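Local coordinates for thylakoid lumenal 15 kDa protein 1, chloroplastic (Arabidopsis thaliana, PDB 3N90) that is of unknown function but folds as a right-handed quadrilateral beta helix of pentapeptide repeats in the chloroplast thylakoid lumen, at residues D72-L83 against T92-N103; I104-L114 against N130-L141. The protein carries 2 engineered substitutions. All coordinates share one frame; numbering follows the deposited sequence.

Overall arrangement
Past helix 10-13 the chain winds through the pentapeptide repeats until residues 72-83 are met by residues 92-103, closing a short loop of eight residues with no helix or strand in it: contact 1 joins successive coils, an instance of the coil-on-coil stacking that builds such a protein. Contact 2 follows in series, neither enclosing nor crossing the first, and illustrates how the stacking ends. There residues 104-114 receive residues 130-141 after helix 116-125 has intervened, so the C-terminal part folds back on the last coil. The centres lie about 15 Å apart, and engineered Met93 of contact 1 packs against Phe109, Val112 and Leu114 of contact 2.

Contact 1. Residues D72-L83 against T92-N103; sequences DFSLANVTKVNL and TMMGNTSFKGSN. Engineered in segment 92-103: Met93 (natural residue Val), Met94 (natural residue Thr).
With CG of Asp72 turned opposite the backbone N (chi1 -173°) and OG1 of Thr92 set between its own N and carbonyl carbon (chi1 44°), the threonine hydroxyl donates to Asp72 OD1 at 2.9 Å, from above the carboxylate plane. The same OD1 also takes Ser74 N, closing an Asx turn, and Ser74 OG on its syn lone pair, so three donors grip one oxygen. Ser74 OG in turn accepts from N of Met94, an engineered residue, at 3.0 Å. Farther along, Ser102 OG bridges two backbone atoms of residues 72-83, receiving Val81 N in a nearly straight bond (163°) and donating to Val78 O over a distance so short in the model that its exact length is doubtful.

The backbones meet in three isolated bridges, Asp72 with Thr92, Asn77 with Ser98 and Asn82 with Asn103; at the middle one Val78 N donates to Ser98 O at 2.8 Å. Inside, Val78 CB sits over one face of the Phe99 ring, 3.9 Å from its centroid in a CH-pi contact, while Leu83 CD1 comes to the ring edge, 3.3 Å from Phe99 CE1. The Phe73 ring meets that of Phe53 of the preceding coil, their planes nearly parallel. Residues 72-83 are thus held between coils; beyond residues 92-103, helix 116-125 supplies Gln118 to the backbone O of engineered Met93 and Tyr121 to Gly101 N.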
loop_
_atom_site.group_PDB
_atom_site.type_symbol
_atom_site.label_atom_id
_atom_site.label_comp_id
_atom_site.label_asym_id
_atom_site.label_seq_id
_atom_site.Cartn_x
_atom_site.Cartn_y
_atom_site.Cartn_z
ATOM N N ASP A 72 -0.068 3.213 -7.127
ATOM C CA ASP A 72 -1.191 2.572 -7.811
ATOM C C ASP A 72 -1.380 1.153 -7.286
ATOM O O ASP A 72 -0.504 0.301 -7.492
ATOM C CB ASP A 72 -0.966 2.537 -9.299
ATOM C CG ASP A 72 -2.192 2.020 -10.073
ATOM O OD1 ASP A 72 -3.295 1.936 -9.485
ATOM O OD2 ASP A 72 -2.057 1.710 -11.259
ATOM N N PHE A 73 -2.507 0.907 -6.614
ATOM C CA PHE A 73 -2.812 -0.429 -6.147
ATOM C C PHE A 73 -3.951 -1.043 -6.982
ATOM O O PHE A 73 -4.564 -2.023 -6.567
ATOM C CB PHE A 73 -3.224 -0.421 -4.675
ATOM C CG PHE A 73 -2.108 -0.101 -3.742
ATOM C CD1 PHE A 73 -1.279 -1.113 -3.251
ATOM C CD2 PHE A 73 -1.892 1.204 -3.336
ATOM C CE1 PHE A 73 -0.235 -0.808 -2.371
ATOM C CE2 PHE A 73 -0.865 1.501 -2.474
ATOM C CZ PHE A 73 -0.041 0.492 -1.988
ATOM N N SER A 74 -4.234 -0.470 -8.140
ATOM C CA SER A 74 -5.347 -0.995 -8.947
ATOM C C SER A 74 -5.126 -2.477 -9.212
ATOM O O SER A 74 -4.026 -2.864 -9.565
ATOM C CB SER A 74 -5.470 -0.226 -10.249
ATOM O OG SER A 74 -5.718 1.143 -9.941
ATOM N N LEU A 75 -6.184 -3.266 -9.022
ATOM C CA LEU A 75 -6.192 -4.732 -9.304
ATOM C C LEU A 75 -5.300 -5.545 -8.374
ATOM O O LEU A 75 -5.188 -6.770 -8.545
ATOM C CB LEU A 75 -5.786 -5.059 -10.754
ATOM C CG LEU A 75 -6.446 -4.288 -11.908
ATOM C CD1 LEU A 75 -6.217 -4.953 -13.236
ATOM C CD2 LEU A 75 -7.905 -4.167 -11.625
ATOM N N ALA A 76 -4.642 -4.886 -7.425
ATOM C CA ALA A 76 -3.742 -5.592 -6.515
ATOM C C ALA A 76 -4.506 -6.434 -5.499
ATOM O O ALA A 76 -5.643 -6.099 -5.083
ATOM C CB ALA A 76 -2.789 -4.587 -5.769
ATOM N N ASN A 77 -3.854 -7.516 -5.100
ATOM C CA ASN A 77 -4.285 -8.319 -3.959
ATOM C C ASN A 77 -3.595 -7.752 -2.710
ATOM O O ASN A 77 -2.407 -7.967 -2.491
ATOM C CB ASN A 77 -3.920 -9.790 -4.219
ATOM C CG ASN A 77 -4.407 -10.707 -3.140
ATOM O OD1 ASN A 77 -4.844 -10.246 -2.085
ATOM N ND2 ASN A 77 -4.355 -12.018 -3.393
ATOM N N VAL A 78 -4.345 -7.004 -1.923
ATOM C CA VAL A 78 -3.826 -6.364 -0.727
ATOM C C VAL A 78 -4.472 -7.002 0.497
ATOM O O VAL A 78 -4.911 -6.316 1.424
ATOM C CB VAL A 78 -4.023 -4.812 -0.816
ATOM C CG1 VAL A 78 -3.068 -4.100 0.156
ATOM C CG2 VAL A 78 -3.689 -4.345 -2.225
ATOM N N THR A 79 -4.556 -8.328 0.484
ATOM C CA THR A 79 -5.197 -9.043 1.589
ATOM C C THR A 79 -4.209 -9.249 2.726
ATOM O O THR A 79 -3.047 -9.571 2.501
ATOM C CB THR A 79 -5.795 -10.427 1.142
ATOM O OG1 THR A 79 -4.737 -11.271 0.730
ATOM C CG2 THR A 79 -6.756 -10.289 -0.010
ATOM N N LYS A 80 -4.671 -9.067 3.965
ATOM C CA LYS A 80 -3.830 -9.339 5.150
ATOM C C LYS A 80 -2.508 -8.548 5.194
ATOM O O LYS A 80 -1.493 -9.008 5.726
ATOM C CB LYS A 80 -3.587 -10.844 5.300
ATOM C CG LYS A 80 -4.838 -11.661 5.577
ATOM C CD LYS A 80 -4.485 -13.155 5.788
ATOM C CE LYS A 80 -5.734 -14.031 5.716
ATOM N NZ LYS A 80 -6.509 -13.954 7.005
ATOM N N VAL A 81 -2.566 -7.337 4.666
ATOM C CA VAL A 81 -1.414 -6.464 4.573
ATOM C C VAL A 81 -1.473 -5.527 5.758
ATOM O O VAL A 81 -2.548 -5.074 6.126
ATOM C CB VAL A 81 -1.479 -5.620 3.273
ATOM C CG1 VAL A 81 -0.446 -4.487 3.278
ATOM C CG2 VAL A 81 -1.298 -6.515 2.019
ATOM N N ASN A 82 -0.316 -5.229 6.338
ATOM C CA ASN A 82 -0.256 -4.253 7.396
ATOM C C ASN A 82 -0.073 -2.867 6.795
ATOM O O ASN A 82 0.952 -2.579 6.155
ATOM C CB ASN A 82 0.860 -4.604 8.368
ATOM C CG ASN A 82 0.798 -3.790 9.644
ATOM O OD1 ASN A 82 0.047 -2.819 9.745
ATOM N ND2 ASN A 82 1.598 -4.187 10.630
ATOM N N LEU A 83 -1.107 -2.037 6.935
ATOM C CA LEU A 83 -1.041 -0.662 6.469
ATOM C C LEU A 83 -1.092 0.387 7.612
ATOM O O LEU A 83 -1.398 1.556 7.368
ATOM C CB LEU A 83 -2.117 -0.355 5.421
ATOM C CG LEU A 83 -1.957 -0.934 3.989
ATOM C CD1 LEU A 83 -3.317 -0.788 3.286
ATOM C CD2 LEU A 83 -0.887 -0.251 3.219
ATOM N N THR A 92 -4.255 5.265 -6.024
ATOM C CA THR A 92 -5.411 4.694 -6.744
ATOM C C THR A 92 -5.578 3.226 -6.429
ATOM O O THR A 92 -4.590 2.563 -6.137
ATOM C CB THR A 92 -5.303 4.906 -8.262
ATOM O OG1 THR A 92 -3.976 4.626 -8.699
ATOM C CG2 THR A 92 -5.601 6.355 -8.593
ATOM N N MET A 93 -6.826 2.741 -6.455
ATOM C CA MET A 93 -7.117 1.340 -6.188
ATOM C C MET A 93 -8.365 0.934 -6.964
ATOM O O MET A 93 -9.369 0.552 -6.380
ATOM C CB MET A 93 -7.153 0.991 -4.660
ATOM C CG MET A 93 -7.974 1.950 -3.762
ATOM S SD MET A 93 -7.621 1.712 -1.964
ATOM C CE MET A 93 -5.980 2.420 -1.831
ATOM N N MET A 94 -8.274 1.022 -8.292
ATOM C CA MET A 94 -9.377 0.635 -9.195
ATOM C C MET A 94 -9.638 -0.856 -9.348
ATOM O O MET A 94 -8.748 -1.717 -9.163
ATOM C CB MET A 94 -9.145 1.194 -10.589
ATOM C CG MET A 94 -9.249 2.689 -10.652
ATOM S SD MET A 94 -8.814 3.260 -12.313
ATOM C CE MET A 94 -7.108 3.752 -12.074
ATOM N N GLY A 95 -10.887 -1.150 -9.691
ATOM C CA GLY A 95 -11.306 -2.522 -9.978
ATOM C C GLY A 95 -11.290 -3.455 -8.787
ATOM O O GLY A 95 -11.446 -3.036 -7.646
ATOM N N ASN A 96 -11.106 -4.726 -9.112
ATOM C CA ASN A 96 -11.136 -5.868 -8.219
ATOM C C ASN A 96 -9.936 -5.962 -7.277
ATOM O O ASN A 96 -9.264 -7.000 -7.233
ATOM C CB ASN A 96 -11.087 -7.108 -9.100
ATOM C CG ASN A 96 -9.928 -7.046 -10.122
ATOM O OD1 ASN A 96 -10.067 -6.407 -11.162
ATOM N ND2 ASN A 96 -8.776 -7.669 -9.799
ATOM N N THR A 97 -9.678 -4.900 -6.535
ATOM C CA THR A 97 -8.613 -4.888 -5.528
ATOM C C THR A 97 -9.254 -5.445 -4.269
ATOM O O THR A 97 -10.398 -5.089 -3.948
ATOM C CB THR A 97 -8.139 -3.436 -5.267
ATOM O OG1 THR A 97 -7.925 -2.764 -6.521
ATOM C CG2 THR A 97 -6.848 -3.400 -4.459
ATOM N N SER A 98 -8.555 -6.318 -3.556
ATOM C CA SER A 98 -9.074 -6.778 -2.269
ATOM C C SER A 98 -8.210 -6.269 -1.134
ATOM O O SER A 98 -7.009 -6.429 -1.181
ATOM C CB SER A 98 -9.154 -8.299 -2.204
ATOM O OG SER A 98 -9.623 -8.659 -0.914
ATOM N N PHE A 99 -8.826 -5.641 -0.129
ATOM C CA PHE A 99 -8.119 -5.292 1.132
ATOM C C PHE A 99 -8.562 -6.190 2.303
ATOM O O PHE A 99 -8.250 -5.904 3.460
ATOM C CB PHE A 99 -8.307 -3.800 1.507
ATOM C CG PHE A 99 -7.357 -2.844 0.814
ATOM C CD1 PHE A 99 -6.506 -2.032 1.566
ATOM C CD2 PHE A 99 -7.329 -2.722 -0.567
ATOM C CE1 PHE A 99 -5.619 -1.131 0.956
ATOM C CE2 PHE A 99 -6.429 -1.822 -1.196
ATOM C CZ PHE A 99 -5.571 -1.022 -0.431
ATOM N N LYS A 100 -9.279 -7.281 2.008
ATOM C CA LYS A 100 -9.804 -8.167 3.068
ATOM C C LYS A 100 -8.742 -8.584 4.086
ATOM O O LYS A 100 -7.675 -9.117 3.717
ATOM C CB LYS A 100 -10.477 -9.401 2.453
ATOM C CG LYS A 100 -10.853 -10.487 3.468
ATOM C CD LYS A 100 -11.905 -11.425 2.917
ATOM C CE LYS A 100 -12.309 -12.475 3.941
ATOM N NZ LYS A 100 -13.299 -13.421 3.362
ATOM N N GLY A 101 -9.018 -8.339 5.370
ATOM C CA GLY A 101 -8.105 -8.785 6.409
ATOM C C GLY A 101 -6.987 -7.792 6.707
ATOM O O GLY A 101 -6.221 -7.998 7.653
ATOM N N SER A 102 -6.892 -6.709 5.926
ATOM C CA SER A 102 -5.791 -5.761 6.107
ATOM C C SER A 102 -5.979 -4.874 7.338
ATOM O O SER A 102 -7.109 -4.586 7.752
ATOM C CB SER A 102 -5.559 -4.953 4.846
ATOM O OG SER A 102 -5.007 -5.860 3.875
ATOM N N ASN A 103 -4.866 -4.509 7.952
ATOM C CA ASN A 103 -4.903 -3.608 9.101
ATOM C C ASN A 103 -4.657 -2.204 8.606
ATOM O O ASN A 103 -3.566 -1.904 8.126
ATOM C CB ASN A 103 -3.840 -4.046 10.137
ATOM C CG ASN A 103 -3.754 -3.093 11.345
ATOM O OD1 ASN A 103 -4.472 -2.093 11.424
ATOM N ND2 ASN A 103 -2.862 -3.408 12.278
HETATM O O HOH W 1 -7.554 -8.627 -5.615
HETATM O O HOH W 2 -6.836 -11.114 8.542
#

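Contact 2. Residues I104-L114 against N130-L141; sequences ITGADFTDVPL and NATTGNATRDTL
Asp108 and Thr140 stand at the centre of the junction between residues 104-114 and 130-141, where a buried carboxylate is satisfied on both oxygens. OD2 of Asp108 takes Thr133 OG1 on its anti lone pair at 2.7 Å and Asn135 ND2 on its syn lone pair at 3.1 Å, the amide plane turned 68° from the carboxylate. OD1 is held within its own segment by Thr110 N, closing an Asx turn, and by Thr110 OG1 on its syn lone pair. Four bonds therefore fix the rotation of the group, and an alanine here would probably leave Thr133 OG1 and Asn135 ND2 without their acceptor and let the turn at Thr110 relax.

Alongside, Thr140 OG1 accepts Phe109 N at 3.0 Å and donates to Thr137 O; its chi1 of 66° sets OG1 between its own backbone N and carbonyl carbon, from where it serves both. Thr137 OG1 donates to Ala107 O at 2.7 Å, and Asn130 ND2 reaches Gly106 O at 2.8 Å. The apolar part is close: Leu141 lies beside Phe109, its CD2 3.6 Å from Phe109 CB, and the same methyl presses to 3.4 Å from Leu114 CD1, tighter than usual. Leu122 of helix 116-125 touches both leucines.

The outer side is looser. At the margin beyond Thr110, a water accepts from Asp111 N and donates to Thr140 O, bridging the segments where exposed Asp111 makes no direct contact. The arrangement is consistent with a C-terminal cap on a right-handed quadrilateral beta helix: the short helix 137-140 and the loop before it cover the last coil, offering side-chain hydroxyls and amides to backbone and carboxylate groups where a further coil could otherwise have stacked.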
loop_
_atom_site.group_PDB
_atom_site.type_symbol
_atom_site.label_atom_id
_atom_site.label_comp_id
_atom_site.label_asym_id
_atom_site.label_seq_id
_atom_site.Cartn_x
_atom_site.Cartn_y
_atom_site.Cartn_z
ATOM N N ILE A 104 -5.660 -1.333 8.714
ATOM C CA ILE A 104 -5.549 0.038 8.213
ATOM C C ILE A 104 -5.605 1.100 9.313
ATOM O O ILE A 104 -5.988 2.243 9.039
ATOM C CB ILE A 104 -6.584 0.362 7.134
ATOM C CG1 ILE A 104 -8.027 0.189 7.667
ATOM C CG2 ILE A 104 -6.315 -0.522 5.889
ATOM C CD1 ILE A 104 -9.080 0.783 6.762
ATOM N N THR A 105 -5.218 0.696 10.514
ATOM C CA THR A 105 -5.209 1.583 11.681
ATOM C C THR A 105 -4.250 2.713 11.384
ATOM O O THR A 105 -3.047 2.475 11.228
ATOM C CB THR A 105 -4.705 0.867 12.947
ATOM O OG1 THR A 105 -5.534 -0.254 13.242
ATOM C CG2 THR A 105 -4.724 1.833 14.174
ATOM N N GLY A 106 -4.777 3.932 11.301
ATOM C CA GLY A 106 -3.966 5.128 11.069
ATOM C C GLY A 106 -3.512 5.294 9.629
ATOM O O GLY A 106 -2.725 6.175 9.317
ATOM N N ALA A 107 -4.038 4.480 8.713
ATOM C CA ALA A 107 -3.768 4.712 7.289
ATOM C C ALA A 107 -4.412 6.007 6.760
ATOM O O ALA A 107 -5.516 6.386 7.166
ATOM C CB ALA A 107 -4.234 3.503 6.457
ATOM N N ASP A 108 -3.764 6.678 5.834
ATOM C CA ASP A 108 -4.351 7.888 5.282
ATOM C C ASP A 108 -4.817 7.722 3.830
ATOM O O ASP A 108 -4.016 7.632 2.903
ATOM C CB ASP A 108 -3.372 9.076 5.477
ATOM C CG ASP A 108 -4.003 10.420 5.201
ATOM O OD1 ASP A 108 -4.865 10.517 4.305
ATOM O OD2 ASP A 108 -3.583 11.403 5.864
ATOM N N PHE A 109 -6.147 7.711 3.628
ATOM C CA PHE A 109 -6.742 7.500 2.325
ATOM C C PHE A 109 -7.256 8.792 1.623
ATOM O O PHE A 109 -8.137 8.714 0.786
ATOM C CB PHE A 109 -7.894 6.466 2.433
ATOM C CG PHE A 109 -7.445 5.048 2.721
ATOM C CD1 PHE A 109 -7.182 4.184 1.659
ATOM C CD2 PHE A 109 -7.355 4.566 4.025
ATOM C CE1 PHE A 109 -6.793 2.840 1.892
ATOM C CE2 PHE A 109 -6.968 3.241 4.290
ATOM C CZ PHE A 109 -6.683 2.364 3.211
ATOM N N THR A 110 -6.695 9.962 1.954
ATOM C CA THR A 110 -7.045 11.213 1.224
ATOM C C THR A 110 -7.009 11.166 -0.271
ATOM O O THR A 110 -6.005 10.755 -0.887
ATOM C CB THR A 110 -6.115 12.378 1.616
ATOM O OG1 THR A 110 -6.334 12.700 2.972
ATOM C CG2 THR A 110 -6.370 13.615 0.725
ATOM N N ASP A 111 -8.091 11.651 -0.882
ATOM C CA ASP A 111 -8.229 11.710 -2.332
ATOM C C ASP A 111 -7.999 10.360 -2.991
ATOM O O ASP A 111 -7.695 10.294 -4.179
ATOM C CB ASP A 111 -7.260 12.713 -2.963
ATOM C CG ASP A 111 -7.707 14.125 -2.843
ATOM O OD1 ASP A 111 -8.878 14.385 -2.471
ATOM O OD2 ASP A 111 -6.853 14.984 -3.140
ATOM N N VAL A 112 -8.160 9.277 -2.233
ATOM C CA VAL A 112 -8.159 7.982 -2.873
ATOM C C VAL A 112 -9.592 7.801 -3.330
ATOM O O VAL A 112 -10.506 7.744 -2.471
ATOM C CB VAL A 112 -7.735 6.848 -1.899
ATOM C CG1 VAL A 112 -7.957 5.456 -2.544
ATOM C CG2 VAL A 112 -6.280 7.056 -1.476
ATOM N N PRO A 113 -9.798 7.746 -4.657
ATOM C CA PRO A 113 -11.148 7.513 -5.165
ATOM C C PRO A 113 -11.574 6.095 -4.751
ATOM O O PRO A 113 -10.785 5.162 -4.835
ATOM C CB PRO A 113 -10.975 7.611 -6.691
ATOM C CG PRO A 113 -9.649 8.310 -6.888
ATOM C CD PRO A 113 -8.818 7.854 -5.750
ATOM N N LEU A 114 -12.790 5.950 -4.252
ATOM C CA LEU A 114 -13.263 4.626 -3.881
ATOM C C LEU A 114 -14.679 4.441 -4.407
ATOM O O LEU A 114 -15.459 5.390 -4.426
ATOM C CB LEU A 114 -13.264 4.434 -2.359
ATOM C CG LEU A 114 -11.926 4.353 -1.610
ATOM C CD1 LEU A 114 -12.170 4.326 -0.075
ATOM C CD2 LEU A 114 -11.129 3.156 -2.064
ATOM N N ASN A 130 -3.193 8.864 11.688
ATOM C CA ASN A 130 -1.921 8.635 11.017
ATOM C C ASN A 130 -0.768 9.278 11.794
ATOM O O ASN A 130 -0.720 10.514 11.880
ATOM C CB ASN A 130 -2.016 9.209 9.615
ATOM C CG ASN A 130 -0.796 8.900 8.775
ATOM O OD1 ASN A 130 0.122 9.704 8.702
ATOM N ND2 ASN A 130 -0.783 7.739 8.134
ATOM N N ALA A 131 0.127 8.447 12.346
ATOM C CA ALA A 131 1.295 8.913 13.145
ATOM C C ALA A 131 2.049 10.020 12.446
ATOM O O ALA A 131 2.783 10.773 13.094
ATOM C CB ALA A 131 2.254 7.774 13.438
ATOM N N THR A 132 1.886 10.086 11.123
ATOM C CA THR A 132 2.591 11.038 10.258
ATOM C C THR A 132 1.776 12.279 9.960
ATOM O O THR A 132 2.278 13.387 10.108
ATOM C CB THR A 132 3.116 10.363 8.921
ATOM O OG1 THR A 132 4.151 9.427 9.244
ATOM C CG2 THR A 132 3.640 11.387 7.933
ATOM N N THR A 133 0.512 12.112 9.569
ATOM C CA THR A 133 -0.283 13.255 9.107
ATOM C C THR A 133 -1.320 13.774 10.125
ATOM O O THR A 133 -1.854 14.860 9.964
ATOM C CB THR A 133 -1.047 12.988 7.767
ATOM O OG1 THR A 133 -2.105 12.045 7.995
ATOM C CG2 THR A 133 -0.107 12.496 6.643
ATOM N N GLY A 134 -1.639 12.998 11.143
ATOM C CA GLY A 134 -2.700 13.439 12.050
ATOM C C GLY A 134 -4.061 13.604 11.351
ATOM O O GLY A 134 -4.957 14.321 11.838
ATOM N N ASN A 135 -4.209 12.982 10.182
ATOM C CA ASN A 135 -5.528 12.836 9.564
ATOM C C ASN A 135 -6.216 11.601 10.155
ATOM O O ASN A 135 -5.571 10.594 10.486
ATOM C CB ASN A 135 -5.442 12.795 8.040
ATOM C CG ASN A 135 -5.297 14.157 7.430
ATOM O OD1 ASN A 135 -5.691 15.166 8.040
ATOM N ND2 ASN A 135 -4.753 14.214 6.210
ATOM N N ALA A 136 -7.525 11.678 10.360
ATOM C CA ALA A 136 -8.201 10.549 10.986
ATOM C C ALA A 136 -8.618 9.598 9.872
ATOM O O ALA A 136 -9.175 10.046 8.865
ATOM C CB ALA A 136 -9.416 11.012 11.791
ATOM N N THR A 137 -8.319 8.306 10.038
ATOM C CA THR A 137 -8.450 7.342 8.915
ATOM C C THR A 137 -9.859 7.360 8.386
ATOM O O THR A 137 -10.060 7.458 7.192
ATOM C CB THR A 137 -8.028 5.905 9.293
ATOM O OG1 THR A 137 -6.626 5.904 9.580
ATOM C CG2 THR A 137 -8.306 4.902 8.127
ATOM N N ARG A 138 -10.819 7.356 9.306
ATOM C CA ARG A 138 -12.262 7.433 8.998
ATOM C C ARG A 138 -12.668 8.687 8.251
ATOM O O ARG A 138 -13.578 8.634 7.432
ATOM C CB ARG A 138 -13.076 7.321 10.286
ATOM C CG ARG A 138 -12.879 6.012 11.034
ATOM C CD ARG A 138 -13.890 5.845 12.147
ATOM N NE ARG A 138 -15.268 5.696 11.667
ATOM C CZ ARG A 138 -15.752 4.602 11.071
ATOM N NH1 ARG A 138 -14.978 3.548 10.837
ATOM N NH2 ARG A 138 -17.016 4.558 10.687
ATOM N N ASP A 139 -12.016 9.822 8.545
ATOM C CA ASP A 139 -12.293 11.065 7.823
ATOM C C ASP A 139 -11.750 11.045 6.418
ATOM O O ASP A 139 -12.403 11.512 5.480
ATOM C CB ASP A 139 -11.745 12.274 8.580
ATOM C CG ASP A 139 -12.474 12.522 9.873
ATOM O OD1 ASP A 139 -13.666 12.149 9.953
ATOM O OD2 ASP A 139 -11.859 13.091 10.800
ATOM N N THR A 140 -10.534 10.512 6.244
ATOM C CA THR A 140 -9.955 10.426 4.915
ATOM C C THR A 140 -10.802 9.523 4.051
ATOM O O THR A 140 -10.877 9.718 2.846
ATOM C CB THR A 140 -8.477 9.936 4.952
ATOM O OG1 THR A 140 -8.419 8.584 5.416
ATOM C CG2 THR A 140 -7.664 10.829 5.891
ATOM N N LEU A 141 -11.455 8.553 4.694
ATOM C CA LEU A 141 -12.356 7.614 4.020
ATOM C C LEU A 141 -13.791 8.132 3.939
ATOM O O LEU A 141 -14.614 7.559 3.231
ATOM C CB LEU A 141 -12.375 6.269 4.772
ATOM C CG LEU A 141 -11.166 5.350 4.588
ATOM C CD1 LEU A 141 -11.168 4.173 5.514
ATOM C CD2 LEU A 141 -11.041 4.899 3.132
HETATM O O HOH W 3 -10.637 11.679 0.337
#